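Local atomic coordinates of protein ACDH-11, isoform b (Caenorhabditis elegans, PDB entry 4Y9J), a protein that belongs to the acyl-CoA dehydrogenase family of flavoproteins and binds flavin-adenine dinucleotide as part of a four-chain assembly. Residues Tyr215-Tyr220 and Ala293-Ile298; Ala229-Thr234 and Leu256-Asp261; Leu539-Ala544 and Glu556-Tyr561. All blocks are in the same frame, centred on the assembly; numbering follows the deposited sequence.

Contact 1 (Tyr215-Tyr220 and Ala293-Ile298); sequences YRLHGY and AIAERI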
ATOM      1  N   TYR B 215     -30.675  -2.262  28.315  1.00 49.72           N
ATOM      2  CA  TYR B 215     -29.443  -2.529  29.024  1.00 48.62           C
ATOM      3  C   TYR B 215     -28.259  -1.800  28.300  1.00 46.94           C
ATOM      4  O   TYR B 215     -28.325  -1.431  27.099  1.00 47.81           O
ATOM      5  CB  TYR B 215     -29.125  -4.045  29.041  1.00 47.57           C
ATOM      6  CG  TYR B 215     -30.086  -4.861  29.864  1.00 50.06           C
ATOM      7  CD1 TYR B 215     -31.404  -5.067  29.420  1.00 51.47           C
ATOM      8  CD2 TYR B 215     -29.712  -5.360  31.124  1.00 50.70           C
ATOM      9  CE1 TYR B 215     -32.325  -5.760  30.205  1.00 55.39           C
ATOM     10  CE2 TYR B 215     -30.623  -6.025  31.916  1.00 54.54           C
ATOM     11  CZ  TYR B 215     -31.922  -6.217  31.462  1.00 56.43           C
ATOM     12  OH  TYR B 215     -32.804  -6.905  32.257  1.00 64.94           O
ATOM     13  N   ARG B 216     -27.172  -1.664  29.055  1.00 47.49           N
ATOM     14  CA  ARG B 216     -25.849  -1.144  28.625  1.00 46.75           C
ATOM     15  C   ARG B 216     -24.983  -2.378  28.524  1.00 44.61           C
ATOM     16  O   ARG B 216     -24.883  -3.082  29.520  1.00 44.59           O
ATOM     17  CB  ARG B 216     -25.243  -0.346  29.799  1.00 52.51           C
ATOM     18  CG  ARG B 216     -25.371   1.129  29.805  1.00 60.36           C
ATOM     19  CD  ARG B 216     -24.353   1.721  30.798  1.00 64.41           C
ATOM     20  NE  ARG B 216     -24.642   1.528  32.228  1.00 67.09           N
ATOM     21  CZ  ARG B 216     -23.842   0.978  33.162  1.00 67.35           C
ATOM     22  NH1 ARG B 216     -22.650   0.456  32.915  1.00 62.50           N
ATOM     23  NH2 ARG B 216     -24.251   0.962  34.409  1.00 70.89           N
ATOM     24  N   LEU B 217     -24.357  -2.622  27.378  1.00 41.98           N
ATOM     25  CA  LEU B 217     -23.465  -3.761  27.209  1.00 41.80           C
ATOM     26  C   LEU B 217     -21.986  -3.373  27.345  1.00 40.70           C
ATOM     27  O   LEU B 217     -21.534  -2.356  26.792  1.00 39.18           O
ATOM     28  CB  LEU B 217     -23.665  -4.462  25.846  1.00 40.41           C
ATOM     29  CG  LEU B 217     -25.075  -4.904  25.496  1.00 41.81           C
ATOM     30  CD1 LEU B 217     -25.147  -5.633  24.169  1.00 40.84           C
ATOM     31  CD2 LEU B 217     -25.730  -5.722  26.642  1.00 43.03           C
ATOM     32  N   HIS B 218     -21.249  -4.294  27.976  1.00 40.21           N
ATOM     33  CA  HIS B 218     -19.820  -4.165  28.248  1.00 39.94           C
ATOM     34  C   HIS B 218     -19.149  -5.487  27.923  1.00 37.88           C
ATOM     35  O   HIS B 218     -19.414  -6.519  28.597  1.00 40.27           O
ATOM     36  CB  HIS B 218     -19.590  -3.757  29.718  1.00 41.21           C
ATOM     37  CG  HIS B 218     -20.041  -2.364  30.028  1.00 43.05           C
ATOM     38  ND1 HIS B 218     -21.325  -2.067  30.460  1.00 48.51           N
ATOM     39  CD2 HIS B 218     -19.381  -1.193  29.995  1.00 42.48           C
ATOM     40  CE1 HIS B 218     -21.444  -0.772  30.628  1.00 46.24           C
ATOM     41  NE2 HIS B 218     -20.281  -0.218  30.357  1.00 49.12           N
ATOM     42  N   GLY B 219     -18.336  -5.487  26.910  1.00 36.21           N
ATOM     43  CA  GLY B 219     -17.689  -6.724  26.435  1.00 35.59           C
ATOM     44  C   GLY B 219     -16.800  -6.507  25.261  1.00 35.47           C
ATOM     45  O   GLY B 219     -16.668  -5.335  24.763  1.00 34.39           O
ATOM     46  N   TYR B 220     -16.204  -7.603  24.769  1.00 32.70           N
ATOM     47  CA  TYR B 220     -15.326  -7.553  23.647  1.00 31.24           C
ATOM     48  C   TYR B 220     -15.782  -8.569  22.598  1.00 32.75           C
ATOM     49  O   TYR B 220     -15.794  -9.773  22.909  1.00 33.10           O
ATOM     50  CB  TYR B 220     -13.887  -7.839  24.071  1.00 32.43           C
ATOM     51  CG  TYR B 220     -12.850  -7.448  23.028  1.00 31.31           C
ATOM     52  CD1 TYR B 220     -12.581  -8.209  21.894  1.00 30.27           C
ATOM     53  CD2 TYR B 220     -12.074  -6.344  23.242  1.00 35.80           C
ATOM     54  CE1 TYR B 220     -11.597  -7.827  20.988  1.00 30.47           C
ATOM     55  CE2 TYR B 220     -11.145  -5.923  22.317  1.00 38.74           C
ATOM     56  CZ  TYR B 220     -10.870  -6.660  21.219  1.00 33.92           C
ATOM     57  OH  TYR B 220      -9.927  -6.171  20.339  1.00 34.84           O
ATOM     58  N   ALA B 293     -22.856   0.198  25.218  1.00 40.55           N
ATOM     59  CA  ALA B 293     -23.744   0.041  24.042  1.00 38.72           C
ATOM     60  C   ALA B 293     -25.170  -0.236  24.481  1.00 41.21           C
ATOM     61  O   ALA B 293     -25.427  -1.158  25.211  1.00 42.25           O
ATOM     62  CB  ALA B 293     -23.258  -1.085  23.166  1.00 37.41           C
ATOM     63  N   ILE B 294     -26.095   0.596  24.053  1.00 41.37           N
ATOM     64  CA  ILE B 294     -27.510   0.447  24.446  1.00 44.05           C
ATOM     65  C   ILE B 294     -28.209  -0.628  23.620  1.00 43.21           C
ATOM     66  O   ILE B 294     -28.201  -0.586  22.372  1.00 42.46           O
ATOM     67  CB  ILE B 294     -28.213   1.795  24.331  1.00 46.80           C
ATOM     68  CG1 ILE B 294     -27.469   2.762  25.242  1.00 50.22           C
ATOM     69  CG2 ILE B 294     -29.660   1.691  24.813  1.00 47.91           C
ATOM     70  CD1 ILE B 294     -27.908   4.193  25.125  1.00 54.74           C
ATOM     71  N   ALA B 295     -28.809  -1.581  24.326  1.00 42.31           N
ATOM     72  CA  ALA B 295     -29.375  -2.731  23.705  1.00 42.56           C
ATOM     73  C   ALA B 295     -30.687  -3.155  24.394  1.00 45.45           C
ATOM     74  O   ALA B 295     -30.849  -2.991  25.631  1.00 46.33           O
ATOM     75  CB  ALA B 295     -28.388  -3.864  23.749  1.00 42.69           C
ATOM     76  N   GLU B 296     -31.562  -3.780  23.607  1.00 46.23           N
ATOM     77  CA  GLU B 296     -32.890  -4.244  24.123  1.00 47.34           C
ATOM     78  C   GLU B 296     -32.912  -5.758  24.300  1.00 47.20           C
ATOM     79  O   GLU B 296     -32.548  -6.481  23.385  1.00 45.40           O
ATOM     80  CB  GLU B 296     -33.976  -3.840  23.161  1.00 49.97           C
ATOM     81  CG  GLU B 296     -33.986  -2.405  22.685  1.00 52.08           C
ATOM     82  CD  GLU B 296     -33.996  -1.370  23.773  1.00 57.43           C
ATOM     83  OE1 GLU B 296     -34.467  -1.675  24.884  1.00 59.16           O
ATOM     84  OE2 GLU B 296     -33.572  -0.205  23.492  1.00 60.07           O
ATOM     85  N   ARG B 297     -33.254  -6.236  25.487  1.00 47.69           N
ATOM     86  CA  ARG B 297     -33.323  -7.666  25.722  1.00 52.65           C
ATOM     87  C   ARG B 297     -34.528  -8.253  25.015  1.00 53.48           C
ATOM     88  O   ARG B 297     -35.624  -7.747  25.184  1.00 54.62           O
ATOM     89  CB  ARG B 297     -33.496  -8.016  27.215  1.00 55.18           C
ATOM     90  CG  ARG B 297     -33.362  -9.529  27.480  1.00 56.75           C
ATOM     91  CD  ARG B 297     -34.244 -10.133  28.577  1.00 63.18           C
ATOM     92  NE  ARG B 297     -35.411  -9.333  28.924  1.00 66.21           N
ATOM     93  CZ  ARG B 297     -36.680  -9.685  28.776  1.00 68.94           C
ATOM     94  NH1 ARG B 297     -37.062 -10.867  28.321  1.00 69.98           N
ATOM     95  NH2 ARG B 297     -37.594  -8.834  29.139  1.00 75.45           N
ATOM     96  N   ILE B 298     -34.333  -9.389  24.354  1.00 52.57           N
ATOM     97  CA  ILE B 298     -35.406 -10.088  23.633  1.00 54.60           C
ATOM     98  C   ILE B 298     -35.328 -11.578  23.938  1.00 55.39           C
ATOM     99  O   ILE B 298     -34.286 -12.142  24.265  1.00 52.74           O
ATOM    100  CB  ILE B 298     -35.344  -9.819  22.098  1.00 54.21           C
ATOM    101  CG1 ILE B 298     -34.044 -10.336  21.517  1.00 50.67           C
ATOM    102  CG2 ILE B 298     -35.577  -8.353  21.810  1.00 52.58           C
ATOM    103  CD1 ILE B 298     -33.967 -10.319  20.001  1.00 51.13           C
TER
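The backbone oxygen of Y215 is approached by two groups of the facing strand. The N-H of A295 reaches Y215 O at 2.8 Å, and I294 CA lies 3.4 Å from Y215 O in a weaker CA-H...O contact. In return, Y215 N gives a nearly straight bond to A295 O at 2.8 Å. L217 N binds A293 O, also at 2.8 Å. The return bond from A293 N to L217 O is longer, 3.3 Å, and more bent. The strands are thus antiparallel: Y215/A295 and L217/A293 are hydrogen-bonded pairs, and R216/I294 is the non-hydrogen-bonded pair between them. Both belong to the beta-sheet domain in the middle of an acyl-CoA dehydrogenase fold. The short segments run at 121°; backbone bonds from L217 to G292 and G219 to L290 carry the pairing on. Y215, L217, A293 and A295 put their side chains on one buried face; R216 and I294 lie on the more exposed one. On the buried face L217 CG stands beside its own backbone N (chi1 -54°), which brings CD1 to 3.7 Å from A295 CB. L217 CB also faces A293 CB at 4.3 Å. The Y215 side chain runs alongside that of R297, pointing the same way, and Y215 CE1 meets R297 CB at 3.9 Å. The ring and the guanidinium stand almost perpendicular, 86° apart. The charged end of R297 passes on to a salt bridge with D213 and a hydrogen bond to G299 O. F255 packs against the Y215 ring in an edge-to-face arrangement.

Contact 2 (Ala229-Thr234 and Leu256-Asp261); sequences ADVALT and LLKIRD
A232 and L257 form an antiparallel hydrogen-bonded pair, with A232 N to L257 O at 2.9 Å and L257 N to A232 O at 3.0 Å, between strands running at 150°. Beyond them, I259 N adds one more backbone bond, to D230 O at 3.1 Å, from above the carbonyl plane. V231, L233, L256 and K258 share one face. There L256 CD1 and L233 CD2 meet at 3.7 Å as the two leucines cross obliquely. A232 and L257 lie on the other face. L257 CG sits between its backbone N and carbonyl carbon (chi1 72°), and CD2 reaches T234 CG2 at 3.9 Å. I259 CD1 lies 3.9 Å from A229 CB. Both strands belong to the beta-sheet middle domain of the acyl-CoA dehydrogenase fold; W189 packs against A232, L257 and I259, and the T234 side chain is about 8 Å from bound FAD. At the loop end, water 2 donates to D230 O at 2.6 Å and accepts from R260 N. Water 1 joins A229 O to R260 NH1, lying in the guanidinium plane, while R260 NH2 binds V227 O. Direct backbone bonds and buried aliphatic groups thus hold the strands; where they part into loops, water takes over part of the bonding.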
ATOM      1  N   ALA B 229     -23.417  -2.776   8.955  1.00 30.83           N
ATOM      2  CA  ALA B 229     -24.849  -3.111   9.114  1.00 34.53           C
ATOM      3  C   ALA B 229     -25.575  -2.104  10.029  1.00 35.95           C
ATOM      4  O   ALA B 229     -24.930  -1.265  10.684  1.00 37.86           O
ATOM      5  CB  ALA B 229     -24.977  -4.459   9.717  1.00 35.18           C
ATOM      6  N   ASP B 230     -26.903  -2.174  10.063  1.00 33.55           N
ATOM      7  CA  ASP B 230     -27.683  -1.230  10.834  1.00 33.61           C
ATOM      8  C   ASP B 230     -27.997  -1.691  12.236  1.00 32.94           C
ATOM      9  O   ASP B 230     -28.133  -0.861  13.145  1.00 34.90           O
ATOM     10  CB  ASP B 230     -28.951  -0.905  10.051  1.00 35.69           C
ATOM     11  CG  ASP B 230     -28.620  -0.509   8.633  1.00 35.94           C
ATOM     12  OD1 ASP B 230     -28.261   0.668   8.492  1.00 36.50           O
ATOM     13  OD2 ASP B 230     -28.612  -1.402   7.702  1.00 33.50           O
ATOM     14  N   VAL B 231     -28.178  -2.998  12.408  1.00 33.81           N
ATOM     15  CA  VAL B 231     -28.487  -3.609  13.700  1.00 35.51           C
ATOM     16  C   VAL B 231     -27.667  -4.878  13.861  1.00 35.83           C
ATOM     17  O   VAL B 231     -27.064  -5.389  12.918  1.00 35.68           O
ATOM     18  CB  VAL B 231     -29.984  -3.968  13.856  1.00 34.92           C
ATOM     19  CG1 VAL B 231     -30.851  -2.731  13.859  1.00 37.30           C
ATOM     20  CG2 VAL B 231     -30.411  -4.962  12.790  1.00 34.47           C
ATOM     21  N   ALA B 232     -27.688  -5.406  15.076  1.00 35.69           N
ATOM     22  CA  ALA B 232     -27.052  -6.655  15.375  1.00 35.43           C
ATOM     23  C   ALA B 232     -27.757  -7.353  16.510  1.00 36.13           C
ATOM     24  O   ALA B 232     -28.308  -6.729  17.386  1.00 39.23           O
ATOM     25  CB  ALA B 232     -25.585  -6.433  15.723  1.00 36.50           C
ATOM     26  N   LEU B 233     -27.707  -8.661  16.452  1.00 36.64           N
ATOM     27  CA  LEU B 233     -28.109  -9.520  17.547  1.00 38.28           C
ATOM     28  C   LEU B 233     -26.865  -9.953  18.261  1.00 39.38           C
ATOM     29  O   LEU B 233     -25.880 -10.323  17.602  1.00 36.03           O
ATOM     30  CB  LEU B 233     -28.862 -10.702  16.994  1.00 39.78           C
ATOM     31  CG  LEU B 233     -30.275 -10.344  16.403  1.00 45.49           C
ATOM     32  CD1 LEU B 233     -30.962 -11.562  15.826  1.00 51.71           C
ATOM     33  CD2 LEU B 233     -31.146  -9.926  17.534  1.00 51.15           C
ATOM     34  N   THR B 234     -26.918  -9.973  19.594  1.00 37.09           N
ATOM     35  CA  THR B 234     -25.789 -10.451  20.370  1.00 36.83           C
ATOM     36  C   THR B 234     -26.221 -11.062  21.683  1.00 39.04           C
ATOM     37  O   THR B 234     -27.386 -10.972  22.049  1.00 41.99           O
ATOM     38  CB  THR B 234     -24.782  -9.274  20.619  1.00 36.66           C
ATOM     39  OG1 THR B 234     -23.525  -9.760  21.139  1.00 36.75           O
ATOM     40  CG2 THR B 234     -25.363  -8.248  21.479  1.00 37.78           C
ATOM     41  N   LEU B 256     -30.875  -7.140  21.056  1.00 38.20           N
ATOM     42  CA  LEU B 256     -30.973  -6.488  19.761  1.00 39.64           C
ATOM     43  C   LEU B 256     -30.527  -5.062  19.949  1.00 38.92           C
ATOM     44  O   LEU B 256     -31.024  -4.414  20.884  1.00 40.73           O
ATOM     45  CB  LEU B 256     -32.426  -6.472  19.222  1.00 41.36           C
ATOM     46  CG  LEU B 256     -32.652  -5.762  17.875  1.00 41.05           C
ATOM     47  CD1 LEU B 256     -31.995  -6.465  16.708  1.00 38.68           C
ATOM     48  CD2 LEU B 256     -34.171  -5.583  17.621  1.00 43.96           C
ATOM     49  N   LEU B 257     -29.624  -4.592  19.082  1.00 39.86           N
ATOM     50  CA  LEU B 257     -29.169  -3.202  19.119  1.00 40.35           C
ATOM     51  C   LEU B 257     -28.964  -2.554  17.793  1.00 39.05           C
ATOM     52  O   LEU B 257     -28.751  -3.247  16.771  1.00 37.19           O
ATOM     53  CB  LEU B 257     -27.903  -3.021  19.946  1.00 41.43           C
ATOM     54  CG  LEU B 257     -26.564  -3.524  19.421  1.00 41.41           C
ATOM     55  CD1 LEU B 257     -25.409  -2.768  20.043  1.00 48.38           C
ATOM     56  CD2 LEU B 257     -26.367  -4.946  19.692  1.00 43.91           C
ATOM     57  N   LYS B 258     -29.053  -1.217  17.804  1.00 38.35           N
ATOM     58  CA  LYS B 258     -28.678  -0.395  16.671  1.00 41.76           C
ATOM     59  C   LYS B 258     -27.169  -0.108  16.767  1.00 42.54           C
ATOM     60  O   LYS B 258     -26.703   0.235  17.841  1.00 43.13           O
ATOM     61  CB  LYS B 258     -29.421   0.935  16.619  1.00 49.19           C
ATOM     62  CG  LYS B 258     -30.767   0.847  15.948  1.00 53.35           C
ATOM     63  CD  LYS B 258     -31.408   2.188  15.893  1.00 63.09           C
ATOM     64  CE  LYS B 258     -30.874   3.068  14.753  1.00 67.63           C
ATOM     65  NZ  LYS B 258     -30.991   2.457  13.419  1.00 69.31           N
ATOM     66  N   ILE B 259     -26.458  -0.260  15.660  1.00 39.06           N
ATOM     67  CA  ILE B 259     -24.998  -0.141  15.648  1.00 39.63           C
ATOM     68  C   ILE B 259     -24.642   1.350  15.770  1.00 42.04           C
ATOM     69  O   ILE B 259     -23.674   1.730  16.461  1.00 44.01           O
ATOM     70  CB  ILE B 259     -24.422  -0.817  14.410  1.00 37.28           C
ATOM     71  CG1 ILE B 259     -24.703  -2.327  14.499  1.00 37.33           C
ATOM     72  CG2 ILE B 259     -22.906  -0.593  14.275  1.00 41.91           C
ATOM     73  CD1 ILE B 259     -24.177  -3.131  13.304  1.00 37.97           C
ATOM     74  N   ARG B 260     -25.427   2.206  15.140  1.00 43.40           N
ATOM     75  CA  ARG B 260     -25.181   3.654  15.115  1.00 43.07           C
ATOM     76  C   ARG B 260     -26.409   4.390  15.544  1.00 49.17           C
ATOM     77  O   ARG B 260     -27.518   3.945  15.315  1.00 49.89           O
ATOM     78  CB  ARG B 260     -24.741   4.137  13.717  1.00 43.10           C
ATOM     79  CG  ARG B 260     -23.400   3.533  13.297  1.00 44.32           C
ATOM     80  CD  ARG B 260     -22.927   3.890  11.838  1.00 44.65           C
ATOM     81  NE  ARG B 260     -21.673   3.175  11.598  1.00 45.46           N
ATOM     82  CZ  ARG B 260     -21.565   1.867  11.281  1.00 47.10           C
ATOM     83  NH1 ARG B 260     -22.630   1.088  11.020  1.00 44.15           N
ATOM     84  NH2 ARG B 260     -20.326   1.345  11.200  1.00 48.76           N
ATOM     85  N   ASP B 261     -26.203   5.515  16.223  1.00 52.57           N
ATOM     86  CA  ASP B 261     -27.290   6.302  16.784  1.00 58.69           C
ATOM     87  C   ASP B 261     -27.864   7.217  15.688  1.00 55.87           C
ATOM     88  O   ASP B 261     -27.464   7.111  14.520  1.00 52.79           O
ATOM     89  CB  ASP B 261     -26.791   7.082  18.012  1.00 63.44           C
ATOM     90  CG  ASP B 261     -25.910   8.314  17.653  1.00 64.63           C
ATOM     91  OD1 ASP B 261     -25.632   8.646  16.445  1.00 58.63           O
ATOM     92  OD2 ASP B 261     -25.509   8.968  18.635  1.00 65.44           O
TER
HETATM   93  O   HOH W   1     -25.250   1.855  10.771  1.00 55.51           O
HETATM   94  O   HOH W   2     -27.401   1.654  12.992  1.00 39.55           O

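Contact 3 (Leu539-Ala544 and Glu556-Tyr561); sequences LLIDHA and EVAYRY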
ATOM      1  N   LEU B 539     -32.111 -38.662  -2.935  1.00 51.83           N
ATOM      2  CA  LEU B 539     -32.589 -37.480  -3.661  1.00 51.21           C
ATOM      3  C   LEU B 539     -32.194 -37.554  -5.115  1.00 51.65           C
ATOM      4  O   LEU B 539     -33.020 -37.349  -5.980  1.00 53.42           O
ATOM      5  CB  LEU B 539     -32.083 -36.204  -3.028  1.00 50.69           C
ATOM      6  CG  LEU B 539     -32.807 -35.794  -1.755  1.00 50.57           C
ATOM      7  CD1 LEU B 539     -31.935 -34.861  -0.999  1.00 48.38           C
ATOM      8  CD2 LEU B 539     -34.163 -35.157  -2.056  1.00 53.31           C
ATOM      9  N   LEU B 540     -30.958 -37.961  -5.387  1.00 48.47           N
ATOM     10  CA  LEU B 540     -30.495 -38.117  -6.758  1.00 50.20           C
ATOM     11  C   LEU B 540     -31.286 -39.177  -7.509  1.00 53.47           C
ATOM     12  O   LEU B 540     -31.552 -39.041  -8.691  1.00 56.37           O
ATOM     13  CB  LEU B 540     -28.979 -38.469  -6.769  1.00 49.92           C
ATOM     14  CG  LEU B 540     -28.035 -37.290  -6.542  1.00 48.92           C
ATOM     15  CD1 LEU B 540     -26.629 -37.779  -6.343  1.00 45.95           C
ATOM     16  CD2 LEU B 540     -28.084 -36.317  -7.706  1.00 50.06           C
ATOM     17  N   ILE B 541     -31.697 -40.216  -6.796  1.00 54.74           N
ATOM     18  CA  ILE B 541     -32.389 -41.333  -7.393  1.00 58.58           C
ATOM     19  C   ILE B 541     -33.793 -40.881  -7.756  1.00 60.84           C
ATOM     20  O   ILE B 541     -34.267 -41.216  -8.838  1.00 63.93           O
ATOM     21  CB  ILE B 541     -32.462 -42.561  -6.461  1.00 57.32           C
ATOM     22  CG1 ILE B 541     -31.123 -43.276  -6.429  1.00 56.88           C
ATOM     23  CG2 ILE B 541     -33.478 -43.590  -6.954  1.00 61.19           C
ATOM     24  CD1 ILE B 541     -30.935 -44.135  -5.197  1.00 56.81           C
ATOM     25  N   ASP B 542     -34.428 -40.183  -6.822  1.00 60.45           N
ATOM     26  CA  ASP B 542     -35.763 -39.660  -7.000  1.00 63.31           C
ATOM     27  C   ASP B 542     -35.760 -38.680  -8.170  1.00 62.21           C
ATOM     28  O   ASP B 542     -36.597 -38.745  -9.063  1.00 60.73           O
ATOM     29  CB  ASP B 542     -36.192 -38.984  -5.715  1.00 62.94           C
ATOM     30  CG  ASP B 542     -37.673 -38.630  -5.683  1.00 67.95           C
ATOM     31  OD1 ASP B 542     -38.532 -39.493  -5.912  1.00 68.39           O
ATOM     32  OD2 ASP B 542     -37.947 -37.456  -5.407  1.00 68.94           O
ATOM     33  N   HIS B 543     -34.771 -37.824  -8.216  1.00 60.29           N
ATOM     34  CA  HIS B 543     -34.601 -36.925  -9.341  1.00 60.79           C
ATOM     35  C   HIS B 543     -34.429 -37.613 -10.694  1.00 61.42           C
ATOM     36  O   HIS B 543     -35.093 -37.229 -11.663  1.00 64.45           O
ATOM     37  CB  HIS B 543     -33.412 -36.046  -9.068  1.00 59.94           C
ATOM     38  CG  HIS B 543     -33.163 -35.003 -10.107  1.00 62.12           C
ATOM     39  ND1 HIS B 543     -32.245 -35.163 -11.124  1.00 65.33           N
ATOM     40  CD2 HIS B 543     -33.651 -33.752 -10.235  1.00 62.53           C
ATOM     41  CE1 HIS B 543     -32.197 -34.057 -11.847  1.00 64.99           C
ATOM     42  NE2 HIS B 543     -33.062 -33.200 -11.341  1.00 65.39           N
ATOM     43  N   ALA B 544     -33.569 -38.633 -10.762  1.00 59.38           N
ATOM     44  CA  ALA B 544     -33.303 -39.345 -12.026  1.00 60.73           C
ATOM     45  C   ALA B 544     -34.487 -40.208 -12.466  1.00 62.84           C
ATOM     46  O   ALA B 544     -34.614 -40.548 -13.678  1.00 62.08           O
ATOM     47  CB  ALA B 544     -32.069 -40.231 -11.890  1.00 62.66           C
ATOM     48  N   GLU B 556     -26.959 -41.540 -14.617  1.00 58.25           N
ATOM     49  CA  GLU B 556     -25.561 -41.883 -14.458  1.00 58.45           C
ATOM     50  C   GLU B 556     -24.960 -41.242 -13.189  1.00 54.53           C
ATOM     51  O   GLU B 556     -24.149 -41.848 -12.491  1.00 54.17           O
ATOM     52  CB  GLU B 556     -24.799 -41.413 -15.676  1.00 59.14           C
ATOM     53  CG  GLU B 556     -23.363 -41.895 -15.653  1.00 61.65           C
ATOM     54  CD  GLU B 556     -23.220 -43.432 -15.658  1.00 60.33           C
ATOM     55  OE1 GLU B 556     -22.114 -43.933 -15.242  1.00 56.97           O
ATOM     56  OE2 GLU B 556     -24.187 -44.119 -16.122  1.00 59.57           O
ATOM     57  N   VAL B 557     -25.392 -40.023 -12.891  1.00 51.33           N
ATOM     58  CA  VAL B 557     -24.949 -39.320 -11.682  1.00 48.82           C
ATOM     59  C   VAL B 557     -25.466 -40.035 -10.414  1.00 49.27           C
ATOM     60  O   VAL B 557     -24.725 -40.218  -9.452  1.00 46.44           O
ATOM     61  CB  VAL B 557     -25.438 -37.867 -11.697  1.00 48.44           C
ATOM     62  CG1 VAL B 557     -25.257 -37.243 -10.343  1.00 47.27           C
ATOM     63  CG2 VAL B 557     -24.671 -37.047 -12.709  1.00 48.71           C
ATOM     64  N   ALA B 558     -26.736 -40.485 -10.424  1.00 52.45           N
ATOM     65  CA  ALA B 558     -27.269 -41.175  -9.257  1.00 50.88           C
ATOM     66  C   ALA B 558     -26.527 -42.471  -9.033  1.00 52.10           C
ATOM     67  O   ALA B 558     -26.247 -42.825  -7.870  1.00 52.74           O
ATOM     68  CB  ALA B 558     -28.746 -41.416  -9.368  1.00 53.25           C
ATOM     69  N   TYR B 559     -26.254 -43.197 -10.127  1.00 51.61           N
ATOM     70  CA  TYR B 559     -25.521 -44.424 -10.036  1.00 53.02           C
ATOM     71  C   TYR B 559     -24.108 -44.220  -9.470  1.00 52.20           C
ATOM     72  O   TYR B 559     -23.693 -44.926  -8.535  1.00 51.71           O
ATOM     73  CB  TYR B 559     -25.481 -45.146 -11.403  1.00 55.82           C
ATOM     74  CG  TYR B 559     -24.533 -46.278 -11.376  1.00 56.38           C
ATOM     75  CD1 TYR B 559     -24.911 -47.480 -10.846  1.00 57.59           C
ATOM     76  CD2 TYR B 559     -23.198 -46.119 -11.757  1.00 56.95           C
ATOM     77  CE1 TYR B 559     -24.063 -48.533 -10.762  1.00 58.89           C
ATOM     78  CE2 TYR B 559     -22.324 -47.198 -11.669  1.00 58.67           C
ATOM     79  CZ  TYR B 559     -22.787 -48.410 -11.172  1.00 60.87           C
ATOM     80  OH  TYR B 559     -21.981 -49.538 -11.040  1.00 64.70           O
ATOM     81  N   ARG B 560     -23.382 -43.257 -10.024  1.00 51.10           N
ATOM     82  CA  ARG B 560     -21.997 -42.974  -9.547  1.00 49.12           C
ATOM     83  C   ARG B 560     -21.952 -42.490  -8.111  1.00 47.63           C
ATOM     84  O   ARG B 560     -21.108 -42.915  -7.315  1.00 48.92           O
ATOM     85  CB  ARG B 560     -21.311 -41.998 -10.471  1.00 47.72           C
ATOM     86  CG  ARG B 560     -21.165 -42.553 -11.872  1.00 49.73           C
ATOM     87  CD  ARG B 560     -20.352 -41.610 -12.700  1.00 48.43           C
ATOM     88  NE  ARG B 560     -20.257 -41.992 -14.104  1.00 50.04           N
ATOM     89  CZ  ARG B 560     -19.446 -41.411 -14.983  1.00 48.40           C
ATOM     90  NH1 ARG B 560     -18.619 -40.498 -14.582  1.00 47.43           N
ATOM     91  NH2 ARG B 560     -19.420 -41.785 -16.253  1.00 49.48           N
ATOM     92  N   TYR B 561     -22.910 -41.660  -7.740  1.00 46.29           N
ATOM     93  CA  TYR B 561     -22.929 -41.135  -6.379  1.00 46.83           C
ATOM     94  C   TYR B 561     -23.191 -42.302  -5.424  1.00 45.70           C
ATOM     95  O   TYR B 561     -22.577 -42.379  -4.371  1.00 45.20           O
ATOM     96  CB  TYR B 561     -24.035 -40.056  -6.218  1.00 44.53           C
ATOM     97  CG  TYR B 561     -23.946 -39.319  -4.908  1.00 44.94           C
ATOM     98  CD1 TYR B 561     -24.467 -39.868  -3.747  1.00 44.20           C
ATOM     99  CD2 TYR B 561     -23.337 -38.064  -4.836  1.00 42.45           C
ATOM    100  CE1 TYR B 561     -24.343 -39.198  -2.534  1.00 44.21           C
ATOM    101  CE2 TYR B 561     -23.198 -37.400  -3.629  1.00 42.63           C
ATOM    102  CZ  TYR B 561     -23.736 -37.981  -2.488  1.00 42.80           C
ATOM    103  OH  TYR B 561     -23.589 -37.345  -1.305  1.00 41.80           O
TER
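L540 packs against A558 and Y561, and this is the tight part of the contact. L540 CB faces A558 CB at 3.9 Å, and the A558 methyl also lies 3.7 Å from L540 O. The small alanine lets the two backbones come close: the CA atoms of L540 and A558 are 5.1 Å apart. With CG anti to its carbonyl carbon (chi1 -78°), L540 sends its two methyls to different partners. CD1 lies against the CB-CG end of the tyrosine side chain, 3.4 Å from Y561 CG. CD2 goes to V557 CG1 at 4.0 Å. The L540 side chain crosses both the tyrosine and the valine at about a right angle.

The packing is looser around this centre. I541 CG1 reaches A558 CB at 4.2 Å, and A544 CB touches the same methyl at 4.3 Å. Farther out, D542 and Y559 are partly exposed and do not meet the facing segment. On the far side of the second helix, R560 NE binds E556 OE1 at 2.9 Å in a salt bridge one turn apart. R560 also pairs with D583 of a neighbouring subunit, while E556 OE2 pairs with K487.

The two segments run nearly antiparallel, at 159°, on successive helices 524-545 and 552-563, which form a helical hairpin in the C-terminal region. Helix 352-383 packs on L540 and V557, helix 486-512 on I541 and A558, and helix 466-478 also touches I541.

How the contacts relate
Contacts 1 and 2 belong to one sheet and touch each other; their centres are about 10 Å apart. Strands 285-298 and 252-258 are neighbours in it, with a probable hydrogen bond from E296 N to L256 O. Along the chain, contact 2 is nested inside the loop closed by contact 1. Contact 2 is buried, whereas contact 1 is only partly so. Contact 3 is also buried but lies across the chain's centre, about 45 Å from contact 2 and 50 Å from contact 1, centre to centre. Backbone hydrogen bonds dominate the sheet contacts. The helix pair instead meets through apolar side chains; its charged groups lie off the interface, E556 and R560 paired within their own helix and also outside it.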